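Local coordinates for thermotoga maritima TmcAL (Thermotoga maritima, PDB 5Y0T), which belongs to the HIGH nucleotidyl transferase family of the HUP clan and holds adenosine-5'-rp-alpha-thio-triphosphate in a pocket of its fold, at residues A[79-91]-A[171-184]. Numbering follows the deposited sequence.
Sequences AGGFAFGAVCVLD and LGVEYIHSALKIGS
Ser184 and Asp91 join the C-terminal ends of this helix pair: Ser184 OG donates to Asp91 OD1 over 3.1 Å, arriving from above the carboxylate plane. Each partner is held a second time, the serine hydroxyl by the backbone N of Ile186 and Asp91 OD2 by a salt bridge to Lys358. Gly183, in a Schellman motif, turns the chain so that Ser184 can face the aspartate.

Between the ends, small side chains let two helices pack with their axes 8.2 Å apart at -52°. The methyl of Ala83 is a knob among Leu171, Glu174, Tyr175 and Ser178, with its CB 3.5 Å from Tyr175 CD1. One turn on, Val87 fits among Tyr175, Ser178, Ala179 and Ile182; with CG1 anti to the backbone N (chi1 171°), that branch lies over Ala179, while CG2 reaches Tyr175 O. Ile182 returns the pattern, its CD1 lying 3.7 Å from Asp91 CB. Ser178 OG bonds back to Glu174 O and lies in plane at the edge of the Phe84 ring. A water donates to Gly80 O and Glu174 OE1, while Glu174 OE2 pairs with Arg143.

Phe82, whose ring edge meets Tyr175 OH, approaches the bound adenosine-5'-rp-alpha-thio-triphosphate to about 5 Å between nearest atoms. Helix 79-92 rests on parallel strands 3-8 and 32-38, Tyr175 also touches Val7 of strand 3-8, and helix 108-120 packs against Ile176 and Leu180 of helix 167-182.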
loop_
_atom_site.group_PDB
_atom_site.type_symbol
_atom_site.label_atom_id
_atom_site.label_comp_id
_atom_site.label_asym_id
_atom_site.label_seq_id
_atom_site.Cartn_x
_atom_site.Cartn_y
_atom_site.Cartn_z
ATOM N N ALA A 79 -18.778 8.543 15.504
ATOM C CA ALA A 79 -19.226 8.377 16.882
ATOM C C ALA A 79 -20.201 7.209 17.074
ATOM O O ALA A 79 -20.118 6.514 18.068
ATOM C CB ALA A 79 -19.864 9.679 17.380
ATOM N N GLY A 80 -21.132 7.017 16.140
ATOM C CA GLY A 80 -22.105 5.934 16.237
ATOM C C GLY A 80 -21.457 4.557 16.342
ATOM O O GLY A 80 -21.764 3.767 17.247
ATOM N N GLY A 81 -20.551 4.261 15.416
ATOM C CA GLY A 81 -19.881 2.976 15.418
ATOM C C GLY A 81 -18.921 2.821 16.581
ATOM O O GLY A 81 -18.813 1.745 17.175
ATOM N N PHE A 82 -18.204 3.897 16.890
ATOM C CA PHE A 82 -17.252 3.920 18.003
ATOM C C PHE A 82 -17.979 3.586 19.309
ATOM O O PHE A 82 -17.564 2.703 20.083
ATOM C CB PHE A 82 -16.584 5.306 18.060
ATOM C CG PHE A 82 -15.665 5.518 19.238
ATOM C CD1 PHE A 82 -16.159 5.992 20.451
ATOM C CD2 PHE A 82 -14.302 5.303 19.116
ATOM C CE1 PHE A 82 -15.307 6.227 21.529
ATOM C CE2 PHE A 82 -13.439 5.528 20.206
ATOM C CZ PHE A 82 -13.951 5.995 21.408
ATOM N N ALA A 83 -19.084 4.280 19.532
ATOM C CA ALA A 83 -19.860 4.098 20.748
ATOM C C ALA A 83 -20.409 2.685 20.820
ATOM O O ALA A 83 -20.419 2.065 21.876
ATOM C CB ALA A 83 -21.001 5.116 20.815
ATOM N N PHE A 84 -20.863 2.176 19.684
ATOM C CA PHE A 84 -21.508 0.873 19.676
ATOM C C PHE A 84 -20.514 -0.211 20.057
ATOM O O PHE A 84 -20.825 -1.089 20.856
ATOM C CB PHE A 84 -22.110 0.566 18.313
ATOM C CG PHE A 84 -22.703 -0.815 18.218
ATOM C CD1 PHE A 84 -23.907 -1.109 18.846
ATOM C CD2 PHE A 84 -22.061 -1.813 17.486
ATOM C CE1 PHE A 84 -24.472 -2.383 18.756
ATOM C CE2 PHE A 84 -22.615 -3.088 17.386
ATOM C CZ PHE A 84 -23.821 -3.373 18.017
ATOM N N GLY A 85 -19.324 -0.147 19.466
ATOM C CA GLY A 85 -18.268 -1.083 19.804
ATOM C C GLY A 85 -17.873 -0.988 21.267
ATOM O O GLY A 85 -17.725 -1.992 21.944
ATOM N N ALA A 86 -17.708 0.231 21.762
ATOM C CA ALA A 86 -17.250 0.427 23.121
ATOM C C ALA A 86 -18.234 -0.095 24.164
ATOM O O ALA A 86 -17.840 -0.743 25.132
ATOM C CB ALA A 86 -16.970 1.918 23.355
ATOM N N VAL A 87 -19.517 0.202 23.982
ATOM C CA VAL A 87 -20.540 -0.281 24.913
ATOM C C VAL A 87 -20.670 -1.816 24.798
ATOM O O VAL A 87 -20.850 -2.513 25.798
ATOM C CB VAL A 87 -21.900 0.432 24.657
ATOM C CG1 VAL A 87 -23.039 -0.194 25.457
ATOM C CG2 VAL A 87 -21.782 1.923 24.996
ATOM N N CYS A 88 -20.546 -2.363 23.591
ATOM C CA CYS A 88 -20.610 -3.826 23.466
ATOM C C CYS A 88 -19.491 -4.517 24.263
ATOM O O CYS A 88 -19.734 -5.527 24.925
ATOM C CB CYS A 88 -20.530 -4.269 21.999
ATOM S SG CYS A 88 -22.040 -4.069 21.052
ATOM N N VAL A 89 -18.282 -3.970 24.201
ATOM C CA VAL A 89 -17.157 -4.550 24.928
ATOM C C VAL A 89 -17.396 -4.444 26.438
ATOM O O VAL A 89 -17.234 -5.419 27.171
ATOM C CB VAL A 89 -15.814 -3.853 24.606
ATOM C CG1 VAL A 89 -14.718 -4.361 25.535
ATOM C CG2 VAL A 89 -15.383 -4.077 23.127
ATOM N N LEU A 90 -17.742 -3.251 26.906
ATOM C CA LEU A 90 -18.019 -3.089 28.335
ATOM C C LEU A 90 -19.145 -4.009 28.804
ATOM O O LEU A 90 -19.009 -4.713 29.806
ATOM C CB LEU A 90 -18.362 -1.631 28.644
ATOM C CG LEU A 90 -17.146 -0.721 28.472
ATOM C CD1 LEU A 90 -17.488 0.741 28.787
ATOM C CD2 LEU A 90 -15.978 -1.195 29.343
ATOM N N ASP A 91 -20.261 -4.000 28.085
ATOM C CA ASP A 91 -21.367 -4.871 28.440
ATOM C C ASP A 91 -20.962 -6.359 28.410
ATOM O O ASP A 91 -21.434 -7.150 29.218
ATOM C CB ASP A 91 -22.549 -4.633 27.506
ATOM C CG ASP A 91 -23.730 -5.518 27.839
ATOM O OD1 ASP A 91 -24.451 -5.190 28.799
ATOM O OD2 ASP A 91 -23.922 -6.534 27.141
ATOM N N LEU A 171 -21.411 11.856 21.496
ATOM C CA LEU A 171 -20.904 10.547 21.892
ATOM C C LEU A 171 -21.728 9.956 23.024
ATOM O O LEU A 171 -22.064 8.771 23.003
ATOM C CB LEU A 171 -19.439 10.639 22.319
ATOM C CG LEU A 171 -18.390 10.412 21.240
ATOM C CD1 LEU A 171 -17.020 10.759 21.783
ATOM C CD2 LEU A 171 -18.432 8.958 20.775
ATOM N N GLY A 172 -22.023 10.784 24.026
ATOM C CA GLY A 172 -22.822 10.358 25.164
ATOM C C GLY A 172 -24.157 9.765 24.764
ATOM O O GLY A 172 -24.562 8.711 25.265
ATOM N N VAL A 173 -24.850 10.448 23.862
ATOM C CA VAL A 173 -26.136 9.965 23.378
ATOM C C VAL A 173 -25.930 8.634 22.671
ATOM O O VAL A 173 -26.708 7.698 22.851
ATOM C CB VAL A 173 -26.808 11.006 22.428
ATOM C CG1 VAL A 173 -27.896 10.364 21.571
ATOM C CG2 VAL A 173 -27.371 12.155 23.252
ATOM N N GLU A 174 -24.858 8.533 21.893
ATOM C CA GLU A 174 -24.598 7.294 21.170
ATOM C C GLU A 174 -24.248 6.139 22.118
ATOM O O GLU A 174 -24.628 5.004 21.841
ATOM C CB GLU A 174 -23.482 7.479 20.148
ATOM C CG GLU A 174 -23.781 8.532 19.047
ATOM C CD GLU A 174 -24.774 8.064 17.989
ATOM O OE1 GLU A 174 -25.398 7.002 18.158
ATOM O OE2 GLU A 174 -24.937 8.775 16.971
ATOM N N TYR A 175 -23.535 6.404 23.220
ATOM C CA TYR A 175 -23.277 5.323 24.206
ATOM C C TYR A 175 -24.593 4.791 24.763
ATOM O O TYR A 175 -24.795 3.579 24.894
ATOM C CB TYR A 175 -22.419 5.782 25.404
ATOM C CG TYR A 175 -21.020 6.265 25.099
ATOM C CD1 TYR A 175 -20.204 5.597 24.203
ATOM C CD2 TYR A 175 -20.513 7.413 25.730
ATOM C CE1 TYR A 175 -18.928 6.048 23.926
ATOM C CE2 TYR A 175 -19.219 7.877 25.454
ATOM C CZ TYR A 175 -18.441 7.193 24.555
ATOM O OH TYR A 175 -17.181 7.646 24.261
ATOM N N ILE A 176 -25.472 5.715 25.142
ATOM C CA ILE A 176 -26.718 5.347 25.773
ATOM C C ILE A 176 -27.618 4.635 24.769
ATOM O O ILE A 176 -28.242 3.619 25.081
ATOM C CB ILE A 176 -27.432 6.596 26.358
ATOM C CG1 ILE A 176 -26.587 7.210 27.486
ATOM C CG2 ILE A 176 -28.813 6.236 26.885
ATOM C CD1 ILE A 176 -26.974 8.641 27.846
ATOM N N HIS A 177 -27.675 5.171 23.557
ATOM C CA HIS A 177 -28.453 4.546 22.495
ATOM C C HIS A 177 -27.972 3.123 22.252
ATOM O O HIS A 177 -28.787 2.208 22.153
ATOM C CB HIS A 177 -28.365 5.361 21.209
ATOM C CG HIS A 177 -29.196 4.812 20.092
ATOM N ND1 HIS A 177 -28.968 5.132 18.772
ATOM C CD2 HIS A 177 -30.247 3.958 20.096
ATOM C CE1 HIS A 177 -29.844 4.500 18.009
ATOM N NE2 HIS A 177 -30.634 3.783 18.788
ATOM N N SER A 178 -26.652 2.935 22.175
ATOM C CA SER A 178 -26.061 1.601 22.020
ATOM C C SER A 178 -26.467 0.648 23.142
ATOM O O SER A 178 -26.827 -0.505 22.894
ATOM C CB SER A 178 -24.533 1.700 21.958
ATOM O OG SER A 178 -24.136 2.288 20.725
ATOM N N ALA A 179 -26.415 1.127 24.381
ATOM C CA ALA A 179 -26.813 0.288 25.507
ATOM C C ALA A 179 -28.275 -0.121 25.377
ATOM O O ALA A 179 -28.625 -1.260 25.659
ATOM C CB ALA A 179 -26.593 1.013 26.809
ATOM N N LEU A 180 -29.128 0.818 24.954
ATOM C CA LEU A 180 -30.543 0.503 24.736
ATOM C C LEU A 180 -30.671 -0.565 23.659
ATOM O O LEU A 180 -31.388 -1.557 23.835
ATOM C CB LEU A 180 -31.339 1.761 24.341
ATOM C CG LEU A 180 -31.566 2.760 25.479
ATOM C CD1 LEU A 180 -32.274 4.042 24.993
ATOM C CD2 LEU A 180 -32.368 2.085 26.580
ATOM N N LYS A 181 -29.960 -0.380 22.550
ATOM C CA LYS A 181 -30.046 -1.351 21.454
ATOM C C LYS A 181 -29.662 -2.759 21.883
ATOM O O LYS A 181 -30.304 -3.728 21.477
ATOM C CB LYS A 181 -29.168 -0.936 20.269
ATOM C CG LYS A 181 -29.629 0.322 19.568
ATOM C CD LYS A 181 -29.163 0.337 18.120
ATOM C CE LYS A 181 -27.755 -0.212 17.988
ATOM N NZ LYS A 181 -27.177 0.054 16.643
ATOM N N ILE A 182 -28.607 -2.894 22.677
ATOM C CA ILE A 182 -28.182 -4.231 23.048
ATOM C C ILE A 182 -28.817 -4.715 24.341
ATOM O O ILE A 182 -28.513 -5.807 24.805
ATOM C CB ILE A 182 -26.630 -4.337 23.157
ATOM C CG1 ILE A 182 -26.077 -3.532 24.336
ATOM C CG2 ILE A 182 -25.987 -3.902 21.840
ATOM C CD1 ILE A 182 -24.554 -3.765 24.557
ATOM N N GLY A 183 -29.708 -3.917 24.921
ATOM C CA GLY A 183 -30.417 -4.359 26.110
ATOM C C GLY A 183 -29.564 -4.342 27.365
ATOM O O GLY A 183 -29.809 -5.090 28.297
ATOM N N SER A 184 -28.570 -3.463 27.412
ATOM C CA SER A 184 -27.681 -3.400 28.567
ATOM C C SER A 184 -28.341 -2.724 29.777
ATOM O O SER A 184 -29.151 -1.815 29.624
ATOM C CB SER A 184 -26.398 -2.655 28.196
ATOM O OG SER A 184 -25.635 -2.356 29.351
HETATM O O HOH W 1 -24.781 4.334 18.124
#